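Long-range contacts in formimidoylglutamase (Bacillus subtilis, PDB 3M1R), which hydrolyses N-formimidoyl-L-glutamate to L-glutamate and formamide in histidine degradation, using a pair of manganese ions in each subunit: residues V122-G127 with A284-V289; I240-D245 with K275-Q280. One frame throughout, in Å; residues are numbered along the deposited sequence.

Contact 1. Residues V122-G127 with A284-V289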
ATOM      1  N   VAL D 122      30.558   5.231  24.405  1.00 46.15           N
ATOM      2  CA  VAL D 122      30.452   5.969  23.155  1.00 45.22           C
ATOM      3  C   VAL D 122      29.060   5.715  22.606  1.00 44.00           C
ATOM      4  O   VAL D 122      28.784   4.637  22.100  1.00 47.68           O
ATOM      5  CB  VAL D 122      31.483   5.485  22.133  1.00 47.29           C
ATOM      6  CG1 VAL D 122      31.318   6.244  20.816  1.00 43.09           C
ATOM      7  CG2 VAL D 122      32.888   5.641  22.695  1.00 40.95           C
ATOM      8  N   PRO D 123      28.168   6.704  22.733  1.00 43.61           N
ATOM      9  CA  PRO D 123      26.766   6.535  22.341  1.00 38.01           C
ATOM     10  C   PRO D 123      26.530   6.224  20.855  1.00 42.29           C
ATOM     11  O   PRO D 123      27.108   6.858  19.981  1.00 46.74           O
ATOM     12  CB  PRO D 123      26.139   7.883  22.707  1.00 38.31           C
ATOM     13  CG  PRO D 123      26.983   8.388  23.837  1.00 40.30           C
ATOM     14  CD  PRO D 123      28.387   7.951  23.492  1.00 39.66           C
ATOM     15  N   LEU D 124      25.688   5.225  20.602  1.00 36.26           N
ATOM     16  CA  LEU D 124      25.104   4.999  19.291  1.00 38.61           C
ATOM     17  C   LEU D 124      23.645   5.352  19.469  1.00 43.67           C
ATOM     18  O   LEU D 124      22.857   4.534  19.936  1.00 46.18           O
ATOM     19  CB  LEU D 124      25.257   3.541  18.841  1.00 40.06           C
ATOM     20  CG  LEU D 124      26.596   3.169  18.173  1.00 45.13           C
ATOM     21  CD1 LEU D 124      27.764   3.671  18.987  1.00 42.61           C
ATOM     22  CD2 LEU D 124      26.717   1.675  17.945  1.00 48.17           C
ATOM     23  N   ILE D 125      23.301   6.591  19.135  1.00 41.15           N
ATOM     24  CA  ILE D 125      21.958   7.106  19.384  1.00 37.21           C
ATOM     25  C   ILE D 125      21.007   6.892  18.211  1.00 32.59           C
ATOM     26  O   ILE D 125      21.253   7.333  17.081  1.00 35.75           O
ATOM     27  CB  ILE D 125      21.985   8.609  19.741  1.00 31.15           C
ATOM     28  CG1 ILE D 125      23.108   8.894  20.734  1.00 33.86           C
ATOM     29  CG2 ILE D 125      20.629   9.051  20.284  1.00 25.58           C
ATOM     30  CD1 ILE D 125      23.389  10.383  20.962  1.00 37.28           C
ATOM     31  N   LEU D 126      19.903   6.220  18.489  1.00 30.28           N
ATOM     32  CA  LEU D 126      18.836   6.044  17.488  1.00 27.28           C
ATOM     33  C   LEU D 126      17.681   7.028  17.711  1.00 30.36           C
ATOM     34  O   LEU D 126      16.894   6.878  18.647  1.00 32.42           O
ATOM     35  CB  LEU D 126      18.315   4.600  17.523  1.00 30.59           C
ATOM     36  CG  LEU D 126      19.119   3.469  16.839  1.00 40.45           C
ATOM     37  CD1 LEU D 126      20.591   3.798  16.696  1.00 40.89           C
ATOM     38  CD2 LEU D 126      18.923   2.108  17.525  1.00 33.83           C
ATOM     39  N   GLY D 127      17.573   8.035  16.847  1.00 34.68           N
ATOM     40  CA  GLY D 127      16.406   8.906  16.860  1.00 37.84           C
ATOM     41  C   GLY D 127      15.192   8.170  16.306  1.00 33.90           C
ATOM     42  O   GLY D 127      15.329   7.058  15.790  1.00 31.22           O
ATOM     43  N   ALA D 284      33.198  10.933  20.051  1.00 57.88           N
ATOM     44  CA  ALA D 284      32.452  10.828  21.301  1.00 59.23           C
ATOM     45  C   ALA D 284      31.094  10.137  21.141  1.00 56.49           C
ATOM     46  O   ALA D 284      30.506   9.687  22.120  1.00 54.94           O
ATOM     47  CB  ALA D 284      32.278  12.210  21.928  1.00 56.82           C
ATOM     48  N   GLY D 285      30.592  10.059  19.912  1.00 53.14           N
ATOM     49  CA  GLY D 285      29.276   9.489  19.678  1.00 39.42           C
ATOM     50  C   GLY D 285      28.767   9.661  18.258  1.00 37.17           C
ATOM     51  O   GLY D 285      29.354  10.368  17.441  1.00 39.22           O
ATOM     52  N   ILE D 286      27.682   8.964  17.952  1.00 31.00           N
ATOM     53  CA  ILE D 286      27.014   9.136  16.689  1.00 34.77           C
ATOM     54  C   ILE D 286      25.509   9.012  16.938  1.00 39.76           C
ATOM     55  O   ILE D 286      25.051   8.215  17.780  1.00 39.82           O
ATOM     56  CB  ILE D 286      27.517   8.136  15.617  1.00 37.74           C
ATOM     57  CG1 ILE D 286      26.845   8.406  14.265  1.00 41.37           C
ATOM     58  CG2 ILE D 286      27.289   6.691  16.053  1.00 28.70           C
ATOM     59  CD1 ILE D 286      27.351   7.508  13.139  1.00 41.89           C
ATOM     60  N   GLU D 287      24.743   9.833  16.234  1.00 39.21           N
ATOM     61  CA  GLU D 287      23.293   9.753  16.297  1.00 37.15           C
ATOM     62  C   GLU D 287      22.742   9.687  14.885  1.00 38.02           C
ATOM     63  O   GLU D 287      23.317  10.230  13.952  1.00 42.89           O
ATOM     64  CB  GLU D 287      22.719  10.960  17.037  1.00 35.19           C
ATOM     65  CG  GLU D 287      22.904  12.252  16.278  1.00 40.56           C
ATOM     66  CD  GLU D 287      22.452  13.471  17.077  1.00 50.03           C
ATOM     67  OE1 GLU D 287      22.103  13.320  18.267  1.00 47.52           O
ATOM     68  OE2 GLU D 287      22.457  14.583  16.512  1.00 54.53           O
ATOM     69  N   ILE D 288      21.623   8.998  14.734  1.00 38.08           N
ATOM     70  CA  ILE D 288      20.930   8.955  13.463  1.00 43.07           C
ATOM     71  C   ILE D 288      19.527   9.501  13.652  1.00 41.41           C
ATOM     72  O   ILE D 288      18.789   9.054  14.539  1.00 41.34           O
ATOM     73  CB  ILE D 288      20.865   7.533  12.945  1.00 41.17           C
ATOM     74  CG1 ILE D 288      22.293   7.010  12.766  1.00 32.10           C
ATOM     75  CG2 ILE D 288      20.055   7.469  11.636  1.00 28.24           C
ATOM     76  CD1 ILE D 288      22.332   5.557  12.430  1.00 35.81           C
ATOM     77  N   VAL D 289      19.176  10.495  12.848  1.00 31.75           N
ATOM     78  CA  VAL D 289      17.863  11.096  12.956  1.00 36.29           C
ATOM     79  C   VAL D 289      17.126  11.101  11.627  1.00 34.99           C
ATOM     80  O   VAL D 289      17.711  10.864  10.565  1.00 33.13           O
ATOM     81  CB  VAL D 289      17.931  12.551  13.509  1.00 30.28           C
ATOM     82  CG1 VAL D 289      18.417  12.556  14.940  1.00 33.73           C
ATOM     83  CG2 VAL D 289      18.822  13.429  12.625  1.00 32.71           C
TER
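Two neighbouring parallel strands at the heart of the arginase-family sheet meet here, P123 to G127 running beside G285 to V289 with only 9° between their directions. Four backbone bonds join them, and I286, I125 and I288 each both give and accept. I286 N donates to P123 O at 3.0 Å, and I125 N returns to I286 O at 2.7 Å, close to straight. Further along, I288 N reaches I125 O at 2.9 Å, while the last bond, G127 N to I288 O, is more bent, its N-H...O angle being 146°. P123 has no N-H to give; its CD instead sits 3.1 Å from A284 O. Between the true bonds, E287 CA offers a CA-H...O contact to I125 O.

This pairing lies in the middle of the parallel alpha/beta sheet, with strand 39-45 on the far side of 122-127 and strand 239-245 on the far side of 284-289. On one face L124, L126 and I288 pack against helix 300-318, where L309 touches both L126 and I288; I286, on the same face, leans on I242 of the next strand. There L124 CG comes within 4.2 Å of I286 CG2, the two side chains meeting at a slant. The other face carries I125 and E287, which run next to each other in the same direction with their CB atoms 3.7 Å apart. E287 CG stands between its own backbone N and carbonyl carbon (chi1 68°), and the chain then extends straight, taking the carboxylate beyond the I125 CD1 methyl. This buried acid is held at both oxygens: OE2 by the hydroxyls of S243 and S133, OE1 by that of T136. Its side chain lies about 5 Å from that of N130, a ligand of one metal.

Contact 2. Residues I240-D245 with K275-Q280. With CA (calcium ion), chain B; CA (calcium ion), chain C.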
ATOM      1  N   ILE D 240      34.877  14.755  18.760  1.00 52.52           N
ATOM      2  CA  ILE D 240      33.998  14.915  17.615  1.00 51.30           C
ATOM      3  C   ILE D 240      32.716  14.125  17.846  1.00 52.22           C
ATOM      4  O   ILE D 240      32.753  13.037  18.420  1.00 49.52           O
ATOM      5  CB  ILE D 240      34.670  14.461  16.311  1.00 58.03           C
ATOM      6  CG1 ILE D 240      35.006  12.977  16.379  1.00 67.19           C
ATOM      7  CG2 ILE D 240      35.937  15.269  16.051  1.00 62.50           C
ATOM      8  CD1 ILE D 240      36.079  12.565  15.403  1.00 71.02           C
ATOM      9  N   PHE D 241      31.581  14.702  17.439  1.00 46.66           N
ATOM     10  CA  PHE D 241      30.295  14.026  17.501  1.00 44.11           C
ATOM     11  C   PHE D 241      29.728  13.974  16.096  1.00 41.22           C
ATOM     12  O   PHE D 241      29.735  14.967  15.377  1.00 42.05           O
ATOM     13  CB  PHE D 241      29.339  14.760  18.448  1.00 48.81           C
ATOM     14  CG  PHE D 241      27.973  14.114  18.569  1.00 44.18           C
ATOM     15  CD1 PHE D 241      27.759  13.065  19.452  1.00 47.37           C
ATOM     16  CD2 PHE D 241      26.906  14.573  17.820  1.00 43.36           C
ATOM     17  CE1 PHE D 241      26.509  12.481  19.577  1.00 47.51           C
ATOM     18  CE2 PHE D 241      25.645  13.995  17.943  1.00 45.16           C
ATOM     19  CZ  PHE D 241      25.445  12.952  18.825  1.00 45.63           C
ATOM     20  N   ILE D 242      29.269  12.800  15.698  1.00 45.21           N
ATOM     21  CA  ILE D 242      28.766  12.595  14.358  1.00 39.22           C
ATOM     22  C   ILE D 242      27.246  12.587  14.393  1.00 44.97           C
ATOM     23  O   ILE D 242      26.646  11.720  15.025  1.00 40.02           O
ATOM     24  CB  ILE D 242      29.238  11.249  13.782  1.00 34.22           C
ATOM     25  CG1 ILE D 242      30.764  11.164  13.738  1.00 34.47           C
ATOM     26  CG2 ILE D 242      28.661  11.030  12.389  1.00 34.49           C
ATOM     27  CD1 ILE D 242      31.229   9.802  13.265  1.00 34.58           C
ATOM     28  N   SER D 243      26.628  13.554  13.721  1.00 44.87           N
ATOM     29  CA  SER D 243      25.173  13.591  13.615  1.00 40.54           C
ATOM     30  C   SER D 243      24.727  13.292  12.199  1.00 36.20           C
ATOM     31  O   SER D 243      24.943  14.086  11.281  1.00 34.14           O
ATOM     32  CB  SER D 243      24.616  14.949  14.057  1.00 42.87           C
ATOM     33  OG  SER D 243      23.190  14.918  14.098  1.00 49.94           O
ATOM     34  N   VAL D 244      24.094  12.144  12.018  1.00 35.61           N
ATOM     35  CA  VAL D 244      23.613  11.780  10.700  1.00 33.96           C
ATOM     36  C   VAL D 244      22.110  11.992  10.579  1.00 31.44           C
ATOM     37  O   VAL D 244      21.315  11.287  11.203  1.00 36.08           O
ATOM     38  CB  VAL D 244      23.916  10.325  10.358  1.00 30.30           C
ATOM     39  CG1 VAL D 244      23.385  10.034   8.948  1.00 30.41           C
ATOM     40  CG2 VAL D 244      25.407  10.080  10.442  1.00 30.42           C
ATOM     41  N   ASP D 245      21.735  12.983   9.781  1.00 33.87           N
ATOM     42  CA  ASP D 245      20.343  13.215   9.441  1.00 31.15           C
ATOM     43  C   ASP D 245      20.148  12.516   8.109  1.00 31.14           C
ATOM     44  O   ASP D 245      20.758  12.873   7.110  1.00 36.04           O
ATOM     45  CB  ASP D 245      20.076  14.708   9.326  1.00 26.66           C
ATOM     46  CG  ASP D 245      18.638  15.030   8.923  1.00 32.98           C
ATOM     47  OD1 ASP D 245      17.949  14.223   8.275  1.00 31.84           O
ATOM     48  OD2 ASP D 245      18.201  16.126   9.281  1.00 44.32           O
ATOM     49  N   LYS D 275      32.542   5.652   8.061  1.00 43.30           N
ATOM     50  CA  LYS D 275      33.637   4.765   8.467  1.00 41.86           C
ATOM     51  C   LYS D 275      34.955   5.552   8.630  1.00 43.71           C
ATOM     52  O   LYS D 275      35.665   5.388   9.608  1.00 45.27           O
ATOM     53  CB  LYS D 275      33.819   3.569   7.522  1.00 42.85           C
ATOM     54  CG  LYS D 275      35.153   2.831   7.781  1.00 51.74           C
ATOM     55  CD  LYS D 275      35.360   1.568   6.938  1.00 58.75           C
ATOM     56  CE  LYS D 275      35.001   1.755   5.454  1.00 65.77           C
ATOM     57  NZ  LYS D 275      33.548   1.446   5.133  1.00 57.77           N
ATOM     58  N   TYR D 276      35.254   6.421   7.672  1.00 41.02           N
ATOM     59  CA  TYR D 276      36.390   7.317   7.779  1.00 40.07           C
ATOM     60  C   TYR D 276      36.402   8.115   9.086  1.00 40.53           C
ATOM     61  O   TYR D 276      37.348   8.013   9.869  1.00 36.99           O
ATOM     62  CB  TYR D 276      36.443   8.273   6.582  1.00 47.08           C
ATOM     63  CG  TYR D 276      37.676   9.148   6.585  1.00 47.71           C
ATOM     64  CD1 TYR D 276      38.933   8.607   6.358  1.00 56.11           C
ATOM     65  CD2 TYR D 276      37.585  10.509   6.820  1.00 44.89           C
ATOM     66  CE1 TYR D 276      40.074   9.403   6.371  1.00 59.90           C
ATOM     67  CE2 TYR D 276      38.717  11.310   6.835  1.00 51.67           C
ATOM     68  CZ  TYR D 276      39.956  10.752   6.608  1.00 55.62           C
ATOM     69  OH  TYR D 276      41.075  11.549   6.616  1.00 62.87           O
ATOM     70  N   ILE D 277      35.369   8.925   9.316  1.00 42.85           N
ATOM     71  CA  ILE D 277      35.308   9.749  10.523  1.00 44.31           C
ATOM     72  C   ILE D 277      35.404   8.911  11.803  1.00 47.94           C
ATOM     73  O   ILE D 277      36.065   9.298  12.770  1.00 49.76           O
ATOM     74  CB  ILE D 277      34.015  10.578  10.566  1.00 46.28           C
ATOM     75  CG1 ILE D 277      34.052  11.668   9.491  1.00 41.97           C
ATOM     76  CG2 ILE D 277      33.824  11.178  11.945  1.00 44.97           C
ATOM     77  CD1 ILE D 277      32.681  12.210   9.113  1.00 44.61           C
ATOM     78  N   ALA D 278      34.753   7.753  11.795  1.00 41.77           N
ATOM     79  CA  ALA D 278      34.706   6.888  12.965  1.00 34.48           C
ATOM     80  C   ALA D 278      36.085   6.397  13.417  1.00 44.36           C
ATOM     81  O   ALA D 278      36.251   5.982  14.568  1.00 50.72           O
ATOM     82  CB  ALA D 278      33.784   5.709  12.702  1.00 38.57           C
ATOM     83  N   GLN D 279      37.067   6.438  12.515  1.00 45.87           N
ATOM     84  CA  GLN D 279      38.434   6.001  12.822  1.00 52.52           C
ATOM     85  C   GLN D 279      39.263   7.084  13.492  1.00 54.95           C
ATOM     86  O   GLN D 279      40.327   6.810  14.046  1.00 59.72           O
ATOM     87  CB  GLN D 279      39.163   5.592  11.546  1.00 55.20           C
ATOM     88  CG  GLN D 279      38.616   4.351  10.903  1.00 58.84           C
ATOM     89  CD  GLN D 279      39.366   3.993   9.646  1.00 63.39           C
ATOM     90  OE1 GLN D 279      39.214   4.646   8.618  1.00 62.97           O
ATOM     91  NE2 GLN D 279      40.196   2.957   9.723  1.00 68.07           N
ATOM     92  N   GLN D 280      38.780   8.316  13.411  1.00 53.85           N
ATOM     93  CA  GLN D 280      39.513   9.472  13.887  1.00 52.40           C
ATOM     94  C   GLN D 280      39.546   9.477  15.414  1.00 52.34           C
ATOM     95  O   GLN D 280      38.776   8.764  16.055  1.00 52.25           O
ATOM     96  CB  GLN D 280      38.891  10.755  13.309  1.00 56.82           C
ATOM     97  CG  GLN D 280      39.824  11.526  12.369  1.00 67.89           C
ATOM     98  CD  GLN D 280      40.207  10.752  11.116  1.00 68.38           C
ATOM     99  OE1 GLN D 280      41.160  11.103  10.429  1.00 66.23           O
ATOM    100  NE2 GLN D 280      39.463   9.701  10.814  1.00 67.83           N
TER
HETATM  101 CA    CA B 321      17.535  17.535   7.238  1.00 37.99          CA
HETATM  102 CA    CA C 322      17.721  18.604   9.464  1.00 84.93          CA
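The beta-alpha-beta unit formed by strand 239-245, helix 267-278 and strand 283-289 packs its helix onto its first strand here, through I240 and I242 against I277 and Q280. The central meeting is between two isoleucines reaching toward each other from strand and helix. I242 CD1 is modelled 3.2 Å from I277 CG2, shorter than normal and so perhaps inaccurate, and I242 CG1 follows at 3.5 Å from the same methyl. The two side chains overlap while running opposite ways, so the strand residue brings the end of its chain alongside a branch of the helix residue. I277 CG2 lies opposite its own backbone N while CG1 sits beside that N (chi1 -70°), which leaves the shorter branch to take the contact.

Two residues earlier, on the same face of the strand, I240 extends its CD1 to the Q280 end of 275-280. That methyl is 3.9 Å from Q280 CB and 4.2 Å from the carbonyl oxygen I277 O, which itself accepts Q280 N at 3.0 Å. Q280 starts toward the strand, but bends at chi2 (63°) and carries its amide away, so its aliphatic root does the touching. Helix 222-234 also touches here, I226 against I277 and Q234 against both I240 and Q280.

At the other end of the strand, D245 OD2 bridges two calcium ions, 2.6 Å from that of chain B and 2.5 Å from that of chain C, completing sites shared with N130, D153, H155, D157 and D247. The calcium ions probably stand where the enzyme's two manganese ions bind. The strand thus serves two chemistries: its early residues meet the helix by apolar packing, without polar pairing between side chains, and its last one delivers a carboxylate oxygen to both metals.

In the fold
Both contacts are buried and share one sheet, their centres 10 Å apart. Contact 1 lies nearer the middle of the chain and joins strands brought together from 157 residues apart; contact 2 is more local, seating a helix on the sheet within a single beta-alpha-beta unit. Strands 239-245 and 283-289 tie them together, since they are neighbours: A284 N probably bonds to I240 O, and E287 packs against F241. Directional backbone bonds dominate contact 1, whereas contact 2 rests on apolar side chains. In both, polar side chains gather toward the metal-bearing end of the sheet.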